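PDB 4XJW: sialidase B from Streptococcus pneumoniae serotype 4, which catalyses the release of terminal sialic acid from alpha-2,3-, alpha-2,6- and alpha-2,8-linked oligosaccharides, glycoproteins and glycolipids. Local coordinates for residues 92-96 and 630-634; 105-109 and 121-125; 191-197 and 644-650; 240-244 and 429-433; 255-259 and 302-306. The protein carries 1 engineered substitution. One frame throughout, in Å; residues are numbered along the deposited sequence.

Contact 1: residues 92-96 and 630-634; sequences PASLW and FEKYD
K632 leaves its backbone beside the carbonyl carbon (chi1 -163°), runs straight to CE and bends at chi4 (74°), which lays the end of the chain over one face of the W96 indole. The contact joins the concanavalin-like N-terminal domain, through its loop 92-96, to the end of strand 626-631 in the sialidase beta-propeller. K632 NZ stands 3.2 Å from the centroid of the W96 six-membered ring and only 4° off its normal, a cation-pi contact. The methylene before it makes a CH-pi contact, K632 CE lying 3.4 Å from the centroid of the five-membered ring. The charge has a second partner in D607, whose carboxylate forms a salt bridge with NZ, while W96 NE1 donates a hydrogen bond to Q648 OE1. W96 CZ2 comes to the edge of the F630 ring, 3.8 Å from F630 CZ. K632 is the centre of an inverse gamma turn; just beyond it the Y633 side chain lies beside R207, a probable substrate-binding arginine that E631 holds by a salt bridge. One water donates to A93 O (2.7 Å) and to K632 O (2.6 Å), and next to it A93 CB touches Y633 CB at 3.6 Å.

Contact 2: residues 105-109 and 121-125; sequences ENTLV and MYVNG
N124 holds the backbone of T107 twice, with its own backbone N and with its side-chain OD1: N124 N donates to T107 O at 2.8 Å, and T107 N donates to N124 OD1 at 2.9 Å. The other end of the same amide is used too, N124 ND2 giving a nearly straight bond to a lone pair of N106 OD1 at 3.0 Å. With CG of N124 beside its own backbone N (chi1 -61°), the amide reaches on toward N106, beside the start of the partner strand, and lies almost coplanar with that of N106, 23° apart. N124 thus carries the ladder on just where its chain leaves the strand. The two strands, 102-113 and 118-123, form an antiparallel hairpin of the concanavalin-like domain. V109 and Y122 are a hydrogen-bonded pair, while L108 and V123 form the non-hydrogen-bonded pair. On the face of L108 and V123, the bent chain of M121 brings SD to 3.6 Å from L108 CG; this apolar patch packs on I74 and V76 of the second sheet. On the other face V109 CB lies 4.1 Å from Y122 CD1. Farther out, N106 ND2 bonds to W96 O, T107 OG1 to K37, and Y122 OH to D179.

Contact 3: residues 191-197 and 644-650; sequences FQLIFQS and SNVVQYI
F191 lays its ring flat on the side-chain amide of Q648, the planes 8° apart and Q648 OE1 3.4 Å from F191 CG. This is the tight end of the contact. The amide is held from both ends, OE1 receiving W96 NE1 and Q648 NE2 donating to N645 O at 3.3 Å, which fixes its rotation under the ring. Next along, Q192 and Y649 form a single antiparallel bridge: Q192 N donates to Y649 O at 2.8 Å and Y649 N to Q192 O at 2.9 Å. Their side chains run alongside each other, Q192 CG meeting the ring edge at Y649 CD2 (3.5 Å) with the amide turned almost upright to the ring, at 82°. I194 CD1 approaches Y649 obliquely, 4.0 Å from its CB.

Beyond L193 the two backbones part and water takes over. Two waters lie between F195 O and V647 O, one of them also accepting I194 N. Farther on, one direct bond crosses the wetter part: with CG of N645 beside its backbone N (chi1 -70°), OD1 is turned to S197 N, which donates in the carbonyl plane to a lone pair at 2.9 Å. Waters flank it, one joining N645 N to S197 OG, another N645 ND2 to S197 O, while N204 takes a further bond with S197 OG. Segment 191-197 leads into the first blade and, through the single bridge at Q192, adds to the edge of strand 647-652, consistent with the way a sialidase beta-propeller closes its ring by joining the beginning and end of the domain.

Contact 4: residues 240-244 and 429-433; sequences ATSYS and RGESW
T241 and W433 meet obliquely, hydroxyl to indole edge. W433 NE1 donates to T241 OG1 at 2.9 Å, with an N-H...O angle of 156° and the oxygen 17° out of the indole plane. T241 CG2 lies obliquely, out of the indole plane, 3.8 Å from W433 CZ2, so the threonine offers its oxygen to the N-H while its methyl packs on the ring carbons. The second aromatic, Y243, leaves the strand on the same side, since T241 and Y243 are two residues apart. Its CG sits between backbone N and carbonyl carbon (chi1 52°), which directs the ring edge to the turn: Y243 CE2 lies 3.6 Å from G430 O, near the ring plane. At the end of the ring, Y243 OH touches the aliphatic E431 CG at 3.5 Å. A water links the two halves, 2.7 Å from T241 OG1 and donating to G430 O at 2.7 Å. R218 ties the outer end, making a cation-pi contact with Y243 and a salt bridge to E431. Within 429-433 the chain is pinned by N428 OD1, which accepts S432 N, and by S426 OG: this is the Asp-box turn of BNR 2, set against the strand that enters BNR 1 in the neighbouring propeller blade.

Contact 5: residues 255-259 and 302-306; sequences IFAMK and ILLAD
M258 drives a straight side chain into the strand opposite, fitting a shallow hollow between L303 and A305. With CG beside its own backbone N (chi1 -64°) and the remaining torsions extended, the thioether reaches fully across: SD lands on the small A305 CB at 3.8 Å, and the terminal CE slips along the strand to 3.8 Å from L303 CD2. CE also lies 3.8 Å from L303 O, so it meets backbone as well as the leucine branch. L303 is the answering bump. Its chain leaves beside the carbonyl carbon (chi1 -180°) and passes M258 in the opposite sense, so that CD2 meets the methionine methyl while CD1 rests on A257 CB at 4.0 Å. Two small alanines thus receive the two long residues: A305 sits under the sulfur, and A257 under a leucine methyl. No hydrogen bond crosses the contact, and the CA atoms of A257 and L303 are 7.9 Å apart, a separation spanned by side chains alone. A257 and M258 both face I239 in a classic beta bulge, consistent with both side chains turning toward strand 301-308. W433 also touches A257 and L303, and T424 and F287 touch M258. All the touching residues are buried; they are the hydrophobic seam between two adjacent blades of the beta-propeller, joining the corner that follows strand 255-256 to strand 301-308.

Overall arrangement
Contacts 1, 2 and 3 form a continuous group at the join of the two domains, where W96 ties contact 1 to both neighbours. Contacts 1, 2 and 5 are buried, 3 and 4 only partly. Contact 2 lies within the N-terminal domain and is mainly a backbone ladder; contact 1 crosses to the propeller by cation-pi chemistry. Contact 3 shares the sheet of strands 626-631 and 647-652 with contact 1, but mixes direct bonds with many waters. It touches contact 4 through I194 and F195. Contacts 4 and 5 share neighbouring strands 237-244 and 255-256, polar in the first, wholly apolar in the second. Contacts 2 and 5 lie farthest apart, centres about 33 Å.

Contact 1: residues 92-96 and 630-634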
# COMPACT_ATOMS: atom_id res chain seq x y z
N PRO A 92 11.86 2.03 -9.48
CA PRO A 92 11.52 0.61 -9.34
C PRO A 92 10.03 0.33 -9.57
O PRO A 92 9.22 1.28 -9.57
CB PRO A 92 11.87 0.32 -7.88
CG PRO A 92 13.02 1.28 -7.60
CD PRO A 92 12.60 2.54 -8.31
N ALA A 93 9.71 -0.95 -9.77
CA ALA A 93 8.33 -1.45 -9.77
C ALA A 93 7.41 -0.62 -10.66
O ALA A 93 6.37 -0.15 -10.21
CB ALA A 93 7.77 -1.51 -8.34
N SER A 94 7.80 -0.44 -11.91
CA SER A 94 7.01 0.37 -12.85
C SER A 94 6.25 -0.43 -13.92
O SER A 94 5.44 0.15 -14.64
CB SER A 94 7.90 1.43 -13.50
OG SER A 94 8.36 2.36 -12.54
N LEU A 95 6.52 -1.73 -14.02
CA LEU A 95 6.06 -2.52 -15.17
C LEU A 95 5.21 -3.72 -14.79
O LEU A 95 5.26 -4.22 -13.67
CB LEU A 95 7.28 -3.08 -15.94
CG LEU A 95 8.22 -2.07 -16.58
CD1 LEU A 95 9.43 -2.77 -17.18
CD2 LEU A 95 7.51 -1.29 -17.65
N TRP A 96 4.42 -4.19 -15.76
CA TRP A 96 3.78 -5.50 -15.67
C TRP A 96 4.47 -6.47 -16.60
O TRP A 96 5.07 -6.07 -17.61
CB TRP A 96 2.31 -5.38 -16.06
CG TRP A 96 1.42 -5.09 -14.88
CD1 TRP A 96 1.20 -3.87 -14.29
CD2 TRP A 96 0.65 -6.05 -14.13
NE1 TRP A 96 0.32 -4.02 -13.23
CE2 TRP A 96 -0.02 -5.34 -13.11
CE3 TRP A 96 0.47 -7.43 -14.22
CZ2 TRP A 96 -0.86 -5.98 -12.18
CZ3 TRP A 96 -0.36 -8.06 -13.31
CH2 TRP A 96 -1.02 -7.33 -12.30
N PHE A 630 -3.65 -5.15 -4.26
CA PHE A 630 -2.36 -5.53 -3.69
C PHE A 630 -1.26 -4.51 -3.93
O PHE A 630 -1.33 -3.71 -4.89
CB PHE A 630 -1.92 -6.88 -4.25
CG PHE A 630 -1.61 -6.86 -5.73
CD1 PHE A 630 -2.62 -6.94 -6.68
CD2 PHE A 630 -0.29 -6.75 -6.16
CE1 PHE A 630 -2.33 -6.91 -8.05
CE2 PHE A 630 0.01 -6.73 -7.53
CZ PHE A 630 -1.01 -6.81 -8.46
N GLU A 631 -0.24 -4.56 -3.08
CA GLU A 631 0.94 -3.74 -3.23
C GLU A 631 1.84 -4.37 -4.28
O GLU A 631 2.49 -5.38 -4.02
CB GLU A 631 1.66 -3.65 -1.87
CG GLU A 631 0.86 -2.86 -0.81
CD GLU A 631 1.49 -2.92 0.57
OE1 GLU A 631 2.38 -3.77 0.82
OE2 GLU A 631 1.13 -2.06 1.41
N LYS A 632 1.88 -3.79 -5.47
CA LYS A 632 2.72 -4.32 -6.55
C LYS A 632 4.14 -3.76 -6.47
O LYS A 632 4.64 -3.10 -7.38
CB LYS A 632 2.11 -4.06 -7.94
CG LYS A 632 2.74 -4.93 -9.02
CD LYS A 632 2.21 -4.64 -10.41
CE LYS A 632 2.87 -5.55 -11.43
NZ LYS A 632 2.35 -6.93 -11.34
N TYR A 633 4.80 -4.05 -5.35
CA TYR A 633 6.20 -3.67 -5.18
C TYR A 633 6.73 -4.39 -3.97
O TYR A 633 5.97 -5.02 -3.22
CB TYR A 633 6.37 -2.14 -5.04
CG TYR A 633 6.09 -1.55 -3.66
CD1 TYR A 633 4.80 -1.52 -3.13
CD2 TYR A 633 7.12 -1.02 -2.91
CE1 TYR A 633 4.56 -0.97 -1.87
CE2 TYR A 633 6.90 -0.46 -1.66
CZ TYR A 633 5.62 -0.42 -1.15
OH TYR A 633 5.42 0.14 0.10
N ASP A 634 8.03 -4.33 -3.79
CA ASP A 634 8.61 -4.96 -2.63
C ASP A 634 8.63 -3.96 -1.48
O ASP A 634 9.49 -3.07 -1.41
CB ASP A 634 10.01 -5.47 -2.95
CG ASP A 634 10.57 -6.31 -1.83
OD1 ASP A 634 10.32 -5.98 -0.66
OD2 ASP A 634 11.28 -7.30 -2.13
O HOH W 1 4.49 -2.07 -9.80

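Contact 2: residues 105-109 and 121-125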
# COMPACT_ATOMS: atom_id res chain seq x y z
N GLU A 105 0.83 -5.92 -22.48
CA GLU A 105 1.29 -4.82 -23.30
C GLU A 105 1.40 -3.58 -22.43
O GLU A 105 0.40 -2.96 -22.10
CB GLU A 105 0.34 -4.55 -24.46
CG GLU A 105 0.76 -3.32 -25.26
CD GLU A 105 0.07 -3.22 -26.61
OE1 GLU A 105 -0.80 -2.34 -26.77
OE2 GLU A 105 0.41 -4.03 -27.50
N ASN A 106 2.63 -3.26 -22.03
CA ASN A 106 2.88 -2.03 -21.29
C ASN A 106 2.88 -0.84 -22.21
O ASN A 106 3.36 -0.92 -23.34
CB ASN A 106 4.23 -2.07 -20.59
CG ASN A 106 4.34 -3.18 -19.58
OD1 ASN A 106 3.86 -3.06 -18.44
ND2 ASN A 106 4.95 -4.28 -19.98
N THR A 107 2.34 0.28 -21.73
CA THR A 107 2.30 1.50 -22.52
C THR A 107 3.22 2.51 -21.88
O THR A 107 2.94 3.02 -20.78
CB THR A 107 0.87 2.08 -22.63
OG1 THR A 107 -0.02 1.08 -23.17
CG2 THR A 107 0.84 3.31 -23.55
N LEU A 108 4.32 2.81 -22.55
CA LEU A 108 5.33 3.72 -22.01
C LEU A 108 5.27 5.04 -22.78
O LEU A 108 5.20 5.05 -24.00
CB LEU A 108 6.70 3.06 -22.10
CG LEU A 108 7.91 3.87 -21.62
CD1 LEU A 108 8.99 2.95 -21.06
CD2 LEU A 108 8.50 4.73 -22.75
N VAL A 109 5.27 6.15 -22.05
CA VAL A 109 5.34 7.47 -22.68
C VAL A 109 6.45 8.28 -22.00
O VAL A 109 6.39 8.53 -20.80
CB VAL A 109 4.03 8.25 -22.52
CG1 VAL A 109 4.14 9.63 -23.20
CG2 VAL A 109 2.88 7.46 -23.12
N MET A 121 8.46 10.41 -17.20
CA MET A 121 8.16 9.06 -17.66
C MET A 121 6.81 8.58 -17.15
O MET A 121 6.54 8.68 -15.95
CB MET A 121 9.23 8.10 -17.17
CG MET A 121 8.95 6.64 -17.54
SD MET A 121 9.24 6.31 -19.30
CE MET A 121 11.02 6.30 -19.28
N TYR A 122 5.98 8.06 -18.05
CA TYR A 122 4.72 7.42 -17.66
C TYR A 122 4.77 5.97 -18.11
O TYR A 122 5.22 5.68 -19.20
CB TYR A 122 3.53 8.08 -18.35
CG TYR A 122 3.40 9.58 -18.21
CD1 TYR A 122 4.07 10.43 -19.07
CD2 TYR A 122 2.58 10.13 -17.23
CE1 TYR A 122 3.93 11.81 -18.96
CE2 TYR A 122 2.42 11.50 -17.11
CZ TYR A 122 3.11 12.34 -17.98
OH TYR A 122 2.97 13.70 -17.87
N VAL A 123 4.31 5.06 -17.26
CA VAL A 123 4.12 3.69 -17.72
C VAL A 123 2.74 3.25 -17.27
O VAL A 123 2.39 3.44 -16.11
CB VAL A 123 5.18 2.74 -17.14
CG1 VAL A 123 4.94 1.34 -17.65
CG2 VAL A 123 6.58 3.20 -17.52
N ASN A 124 1.96 2.71 -18.21
CA ASN A 124 0.61 2.23 -17.91
C ASN A 124 -0.29 3.31 -17.30
O ASN A 124 -1.12 3.03 -16.43
CB ASN A 124 0.67 0.94 -17.09
CG ASN A 124 1.36 -0.16 -17.84
OD1 ASN A 124 1.33 -0.17 -19.07
ND2 ASN A 124 2.00 -1.07 -17.14
N GLY A 125 -0.11 4.54 -17.76
CA GLY A 125 -0.94 5.64 -17.34
C GLY A 125 -0.58 6.20 -15.98
O GLY A 125 -1.37 6.93 -15.37
O HOH W 2 1.72 5.54 -19.70

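Contact 3: residues 191-197 and 644-650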
# COMPACT_ATOMS: atom_id res chain seq x y z
N PHE A 191 -4.84 -3.94 -14.88
CA PHE A 191 -5.22 -3.54 -13.53
C PHE A 191 -5.96 -2.20 -13.58
O PHE A 191 -5.95 -1.49 -14.60
CB PHE A 191 -3.95 -3.35 -12.68
CG PHE A 191 -3.14 -2.14 -13.11
CD1 PHE A 191 -2.20 -2.25 -14.13
CD2 PHE A 191 -3.33 -0.90 -12.51
CE1 PHE A 191 -1.47 -1.14 -14.55
CE2 PHE A 191 -2.62 0.22 -12.92
CZ PHE A 191 -1.67 0.09 -13.94
N GLN A 192 -6.57 -1.82 -12.46
CA GLN A 192 -7.07 -0.47 -12.29
C GLN A 192 -6.65 0.10 -10.94
O GLN A 192 -6.13 -0.62 -10.07
CB GLN A 192 -8.59 -0.43 -12.45
CG GLN A 192 -9.32 -1.38 -11.54
CD GLN A 192 -10.71 -1.73 -12.06
OE1 GLN A 192 -10.95 -2.83 -12.58
NE2 GLN A 192 -11.64 -0.81 -11.89
N LEU A 193 -6.83 1.40 -10.79
CA LEU A 193 -6.54 2.07 -9.53
C LEU A 193 -7.84 2.41 -8.80
O LEU A 193 -8.79 2.91 -9.41
CB LEU A 193 -5.68 3.33 -9.75
CG LEU A 193 -4.31 3.15 -10.40
CD1 LEU A 193 -3.62 4.50 -10.57
CD2 LEU A 193 -3.48 2.19 -9.57
N ILE A 194 -7.87 2.12 -7.51
CA ILE A 194 -8.94 2.56 -6.63
C ILE A 194 -8.53 3.85 -5.92
O ILE A 194 -9.22 4.87 -6.01
CB ILE A 194 -9.30 1.47 -5.60
CG1 ILE A 194 -9.72 0.18 -6.32
CG2 ILE A 194 -10.45 1.95 -4.70
CD1 ILE A 194 -10.03 -0.97 -5.41
N PHE A 195 -7.42 3.80 -5.20
CA PHE A 195 -6.82 4.96 -4.56
C PHE A 195 -5.63 5.38 -5.41
O PHE A 195 -4.91 4.53 -5.93
CB PHE A 195 -6.35 4.58 -3.15
CG PHE A 195 -7.44 3.99 -2.30
CD1 PHE A 195 -8.35 4.82 -1.65
CD2 PHE A 195 -7.58 2.61 -2.17
CE1 PHE A 195 -9.39 4.30 -0.87
CE2 PHE A 195 -8.61 2.07 -1.38
CZ PHE A 195 -9.50 2.90 -0.72
N GLN A 196 -5.44 6.68 -5.59
CA GLN A 196 -4.33 7.11 -6.44
C GLN A 196 -3.87 8.51 -6.09
O GLN A 196 -4.63 9.29 -5.53
CB GLN A 196 -4.72 7.03 -7.92
CG GLN A 196 -5.90 7.92 -8.29
CD GLN A 196 -6.68 7.36 -9.46
OE1 GLN A 196 -6.22 7.37 -10.59
NE2 GLN A 196 -7.88 6.85 -9.18
N SER A 197 -2.62 8.82 -6.40
CA SER A 197 -2.07 10.16 -6.15
C SER A 197 -2.92 11.27 -6.75
O SER A 197 -3.29 11.21 -7.92
CB SER A 197 -0.66 10.26 -6.71
OG SER A 197 0.19 9.33 -6.09
N SER A 644 4.63 5.88 -5.88
CA SER A 644 3.22 6.21 -6.06
C SER A 644 2.49 5.25 -7.00
O SER A 644 3.06 4.74 -7.98
CB SER A 644 3.07 7.64 -6.55
OG SER A 644 3.53 8.54 -5.57
N ASN A 645 1.23 4.99 -6.68
CA ASN A 645 0.32 4.24 -7.55
C ASN A 645 0.80 2.82 -7.83
O ASN A 645 0.72 2.32 -8.96
CB ASN A 645 0.06 5.00 -8.86
CG ASN A 645 -0.79 6.23 -8.65
OD1 ASN A 645 -1.16 6.56 -7.53
ND2 ASN A 645 -1.09 6.92 -9.75
N VAL A 646 1.27 2.17 -6.76
CA VAL A 646 1.67 0.76 -6.82
C VAL A 646 0.65 -0.18 -6.18
O VAL A 646 0.74 -1.39 -6.37
CB VAL A 646 3.07 0.54 -6.21
CG1 VAL A 646 4.14 1.14 -7.13
CG2 VAL A 646 3.13 1.14 -4.80
N VAL A 647 -0.32 0.37 -5.44
CA VAL A 647 -1.44 -0.44 -4.93
C VAL A 647 -2.47 -0.49 -6.06
O VAL A 647 -3.02 0.54 -6.47
CB VAL A 647 -2.07 0.15 -3.66
CG1 VAL A 647 -3.28 -0.69 -3.21
CG2 VAL A 647 -1.03 0.20 -2.52
N GLN A 648 -2.67 -1.69 -6.60
CA GLN A 648 -3.45 -1.89 -7.82
C GLN A 648 -4.46 -3.01 -7.66
O GLN A 648 -4.29 -3.91 -6.83
CB GLN A 648 -2.48 -2.22 -8.96
CG GLN A 648 -1.50 -1.10 -9.25
CD GLN A 648 -0.53 -1.41 -10.36
OE1 GLN A 648 -0.51 -2.50 -10.91
NE2 GLN A 648 0.32 -0.42 -10.68
N TYR A 649 -5.53 -2.93 -8.45
CA TYR A 649 -6.66 -3.86 -8.37
C TYR A 649 -6.80 -4.66 -9.67
O TYR A 649 -6.79 -4.10 -10.77
CB TYR A 649 -7.96 -3.07 -8.13
CG TYR A 649 -9.21 -3.93 -8.15
CD1 TYR A 649 -9.56 -4.68 -7.03
CD2 TYR A 649 -10.03 -4.01 -9.28
CE1 TYR A 649 -10.70 -5.48 -7.03
CE2 TYR A 649 -11.18 -4.81 -9.28
CZ TYR A 649 -11.50 -5.54 -8.15
OH TYR A 649 -12.62 -6.35 -8.12
N ILE A 650 -6.94 -5.98 -9.53
CA ILE A 650 -7.22 -6.84 -10.68
C ILE A 650 -8.45 -7.71 -10.42
O ILE A 650 -8.82 -7.95 -9.27
CB ILE A 650 -6.02 -7.72 -11.05
CG1 ILE A 650 -5.63 -8.63 -9.88
CG2 ILE A 650 -4.83 -6.87 -11.51
CD1 ILE A 650 -4.60 -9.69 -10.23
O HOH W 3 -8.75 -4.28 -12.87
O HOH W 4 -5.37 1.75 -6.00
O HOH W 5 -2.28 3.23 -5.79
O HOH W 6 0.04 6.61 -4.69
O HOH W 7 -2.45 9.53 -9.89

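Contact 4: residues 240-244 and 429-433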
# COMPACT_ATOMS: atom_id res chain seq x y z
N ALA A 240 -8.56 5.58 4.60
CA ALA A 240 -9.50 6.00 3.56
C ALA A 240 -10.28 4.80 3.05
O ALA A 240 -9.83 3.65 3.18
CB ALA A 240 -8.77 6.69 2.40
N THR A 241 -11.46 5.06 2.49
CA THR A 241 -12.30 3.99 1.94
C THR A 241 -12.89 4.38 0.59
O THR A 241 -13.05 5.56 0.29
CB THR A 241 -13.47 3.57 2.89
OG1 THR A 241 -14.33 4.68 3.13
CG2 THR A 241 -12.96 3.10 4.25
N SER A 242 -13.21 3.35 -0.19
CA SER A 242 -13.90 3.48 -1.47
C SER A 242 -14.74 2.22 -1.70
O SER A 242 -14.40 1.15 -1.19
CB SER A 242 -12.87 3.66 -2.59
OG SER A 242 -13.47 3.64 -3.89
N TYR A 243 -15.84 2.32 -2.43
CA TYR A 243 -16.67 1.14 -2.69
C TYR A 243 -17.03 1.04 -4.17
O TYR A 243 -16.98 2.03 -4.92
CB TYR A 243 -17.96 1.13 -1.83
CG TYR A 243 -18.74 2.41 -1.95
CD1 TYR A 243 -19.62 2.61 -3.00
CD2 TYR A 243 -18.54 3.45 -1.04
CE1 TYR A 243 -20.31 3.81 -3.13
CE2 TYR A 243 -19.20 4.64 -1.16
CZ TYR A 243 -20.08 4.82 -2.21
OH TYR A 243 -20.75 6.02 -2.32
N SER A 244 -17.37 -0.18 -4.59
CA SER A 244 -17.82 -0.42 -5.95
C SER A 244 -19.18 -1.09 -5.90
O SER A 244 -19.39 -2.04 -5.13
CB SER A 244 -16.82 -1.32 -6.68
OG SER A 244 -17.39 -1.73 -7.92
N ARG A 429 -23.18 1.71 4.45
CA ARG A 429 -22.27 0.86 3.68
C ARG A 429 -21.08 1.62 3.10
O ARG A 429 -20.70 1.43 1.94
CB ARG A 429 -23.03 0.13 2.57
CG ARG A 429 -24.21 -0.68 3.09
CD ARG A 429 -24.92 -1.41 1.95
NE ARG A 429 -26.01 -2.24 2.44
CZ ARG A 429 -27.27 -1.82 2.53
NH1 ARG A 429 -27.59 -0.58 2.16
NH2 ARG A 429 -28.21 -2.63 2.99
N GLY A 430 -20.50 2.50 3.91
CA GLY A 430 -19.27 3.17 3.53
C GLY A 430 -19.44 4.52 2.86
O GLY A 430 -18.47 5.08 2.35
N GLU A 431 -20.65 5.07 2.84
CA GLU A 431 -20.84 6.42 2.30
C GLU A 431 -20.43 7.51 3.29
O GLU A 431 -20.08 8.62 2.89
CB GLU A 431 -22.29 6.62 1.82
CG GLU A 431 -22.64 5.74 0.63
CD GLU A 431 -24.13 5.47 0.51
OE1 GLU A 431 -24.91 6.33 0.97
OE2 GLU A 431 -24.51 4.41 -0.03
N SER A 432 -20.47 7.17 4.58
CA SER A 432 -19.87 7.99 5.63
C SER A 432 -19.54 7.11 6.84
O SER A 432 -20.11 6.03 7.00
CB SER A 432 -20.80 9.14 6.04
OG SER A 432 -21.96 8.65 6.69
N TRP A 433 -18.65 7.61 7.70
CA TRP A 433 -18.20 6.89 8.89
C TRP A 433 -18.39 7.75 10.13
O TRP A 433 -18.22 8.97 10.09
CB TRP A 433 -16.72 6.52 8.75
CG TRP A 433 -16.45 5.58 7.62
CD1 TRP A 433 -16.07 5.91 6.35
CD2 TRP A 433 -16.57 4.15 7.64
NE1 TRP A 433 -15.92 4.77 5.59
CE2 TRP A 433 -16.23 3.68 6.36
CE3 TRP A 433 -16.91 3.22 8.64
CZ2 TRP A 433 -16.25 2.31 6.02
CZ3 TRP A 433 -16.92 1.86 8.31
CH2 TRP A 433 -16.58 1.42 7.01
O HOH W 8 -16.11 4.65 1.04

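Contact 5: residues 255-259 and 302-306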
# COMPACT_ATOMS: atom_id res chain seq x y z
N ILE A 255 -13.26 8.53 0.65
CA ILE A 255 -13.56 9.37 1.81
C ILE A 255 -12.69 8.88 2.94
O ILE A 255 -12.05 7.83 2.82
CB ILE A 255 -15.05 9.31 2.23
CG1 ILE A 255 -15.46 7.89 2.65
CG2 ILE A 255 -15.91 9.85 1.10
CD1 ILE A 255 -16.84 7.80 3.30
N PHE A 256 -12.66 9.63 4.05
CA PHE A 256 -11.93 9.15 5.22
C PHE A 256 -12.84 8.43 6.19
O PHE A 256 -13.95 8.88 6.47
CB PHE A 256 -11.23 10.29 5.98
CG PHE A 256 -10.17 11.00 5.19
CD1 PHE A 256 -9.02 10.32 4.77
CD2 PHE A 256 -10.30 12.34 4.87
CE1 PHE A 256 -8.05 10.98 4.03
CE2 PHE A 256 -9.33 13.00 4.14
CZ PHE A 256 -8.20 12.32 3.72
N ALA A 257 -12.35 7.30 6.70
CA ALA A 257 -12.98 6.58 7.80
C ALA A 257 -12.42 7.04 9.15
O ALA A 257 -13.16 7.12 10.14
CB ALA A 257 -12.81 5.08 7.64
N MET A 258 -11.11 7.30 9.20
CA MET A 258 -10.46 7.84 10.39
C MET A 258 -9.42 8.85 9.95
O MET A 258 -8.61 8.57 9.05
CB MET A 258 -9.77 6.74 11.21
CG MET A 258 -10.72 5.69 11.79
SD MET A 258 -9.85 4.54 12.86
CE MET A 258 -11.17 3.39 13.22
N LYS A 259 -9.43 10.02 10.57
CA LYS A 259 -8.49 11.06 10.20
C LYS A 259 -8.15 11.93 11.40
O LYS A 259 -8.94 12.05 12.35
CB LYS A 259 -9.06 11.93 9.10
CG LYS A 259 -10.18 12.83 9.59
CD LYS A 259 -10.64 13.79 8.52
CE LYS A 259 -9.44 14.48 7.92
NZ LYS A 259 -9.80 15.50 6.89
N ILE A 302 -18.34 -2.32 10.08
CA ILE A 302 -17.45 -1.96 11.18
C ILE A 302 -16.00 -1.97 10.73
O ILE A 302 -15.53 -2.94 10.13
CB ILE A 302 -17.67 -2.89 12.37
CG1 ILE A 302 -19.11 -2.76 12.87
CG2 ILE A 302 -16.65 -2.61 13.46
CD1 ILE A 302 -19.46 -3.73 13.97
N LEU A 303 -15.28 -0.88 10.99
CA LEU A 303 -13.88 -0.78 10.62
C LEU A 303 -13.02 -0.52 11.85
O LEU A 303 -13.32 0.37 12.65
CB LEU A 303 -13.68 0.31 9.54
CG LEU A 303 -12.27 0.59 8.99
CD1 LEU A 303 -12.34 1.13 7.57
CD2 LEU A 303 -11.52 1.59 9.85
N LEU A 304 -11.97 -1.31 12.00
CA LEU A 304 -11.01 -1.09 13.08
C LEU A 304 -9.67 -0.62 12.50
O LEU A 304 -9.35 -0.91 11.35
CB LEU A 304 -10.82 -2.36 13.92
CG LEU A 304 -11.78 -2.60 15.09
CD1 LEU A 304 -13.23 -2.64 14.65
CD2 LEU A 304 -11.40 -3.88 15.82
N ALA A 305 -8.90 0.11 13.30
CA ALA A 305 -7.52 0.48 12.93
C ALA A 305 -6.69 0.73 14.18
O ALA A 305 -7.24 1.02 15.24
CB ALA A 305 -7.51 1.72 12.02
N ASP A 306 -5.37 0.64 14.06
CA ASP A 306 -4.53 1.08 15.17
C ASP A 306 -4.54 2.60 15.21
O ASP A 306 -4.60 3.25 14.16
CB ASP A 306 -3.07 0.66 14.99
CG ASP A 306 -2.87 -0.84 14.83
OD1 ASP A 306 -3.68 -1.64 15.34
OD2 ASP A 306 -1.86 -1.21 14.20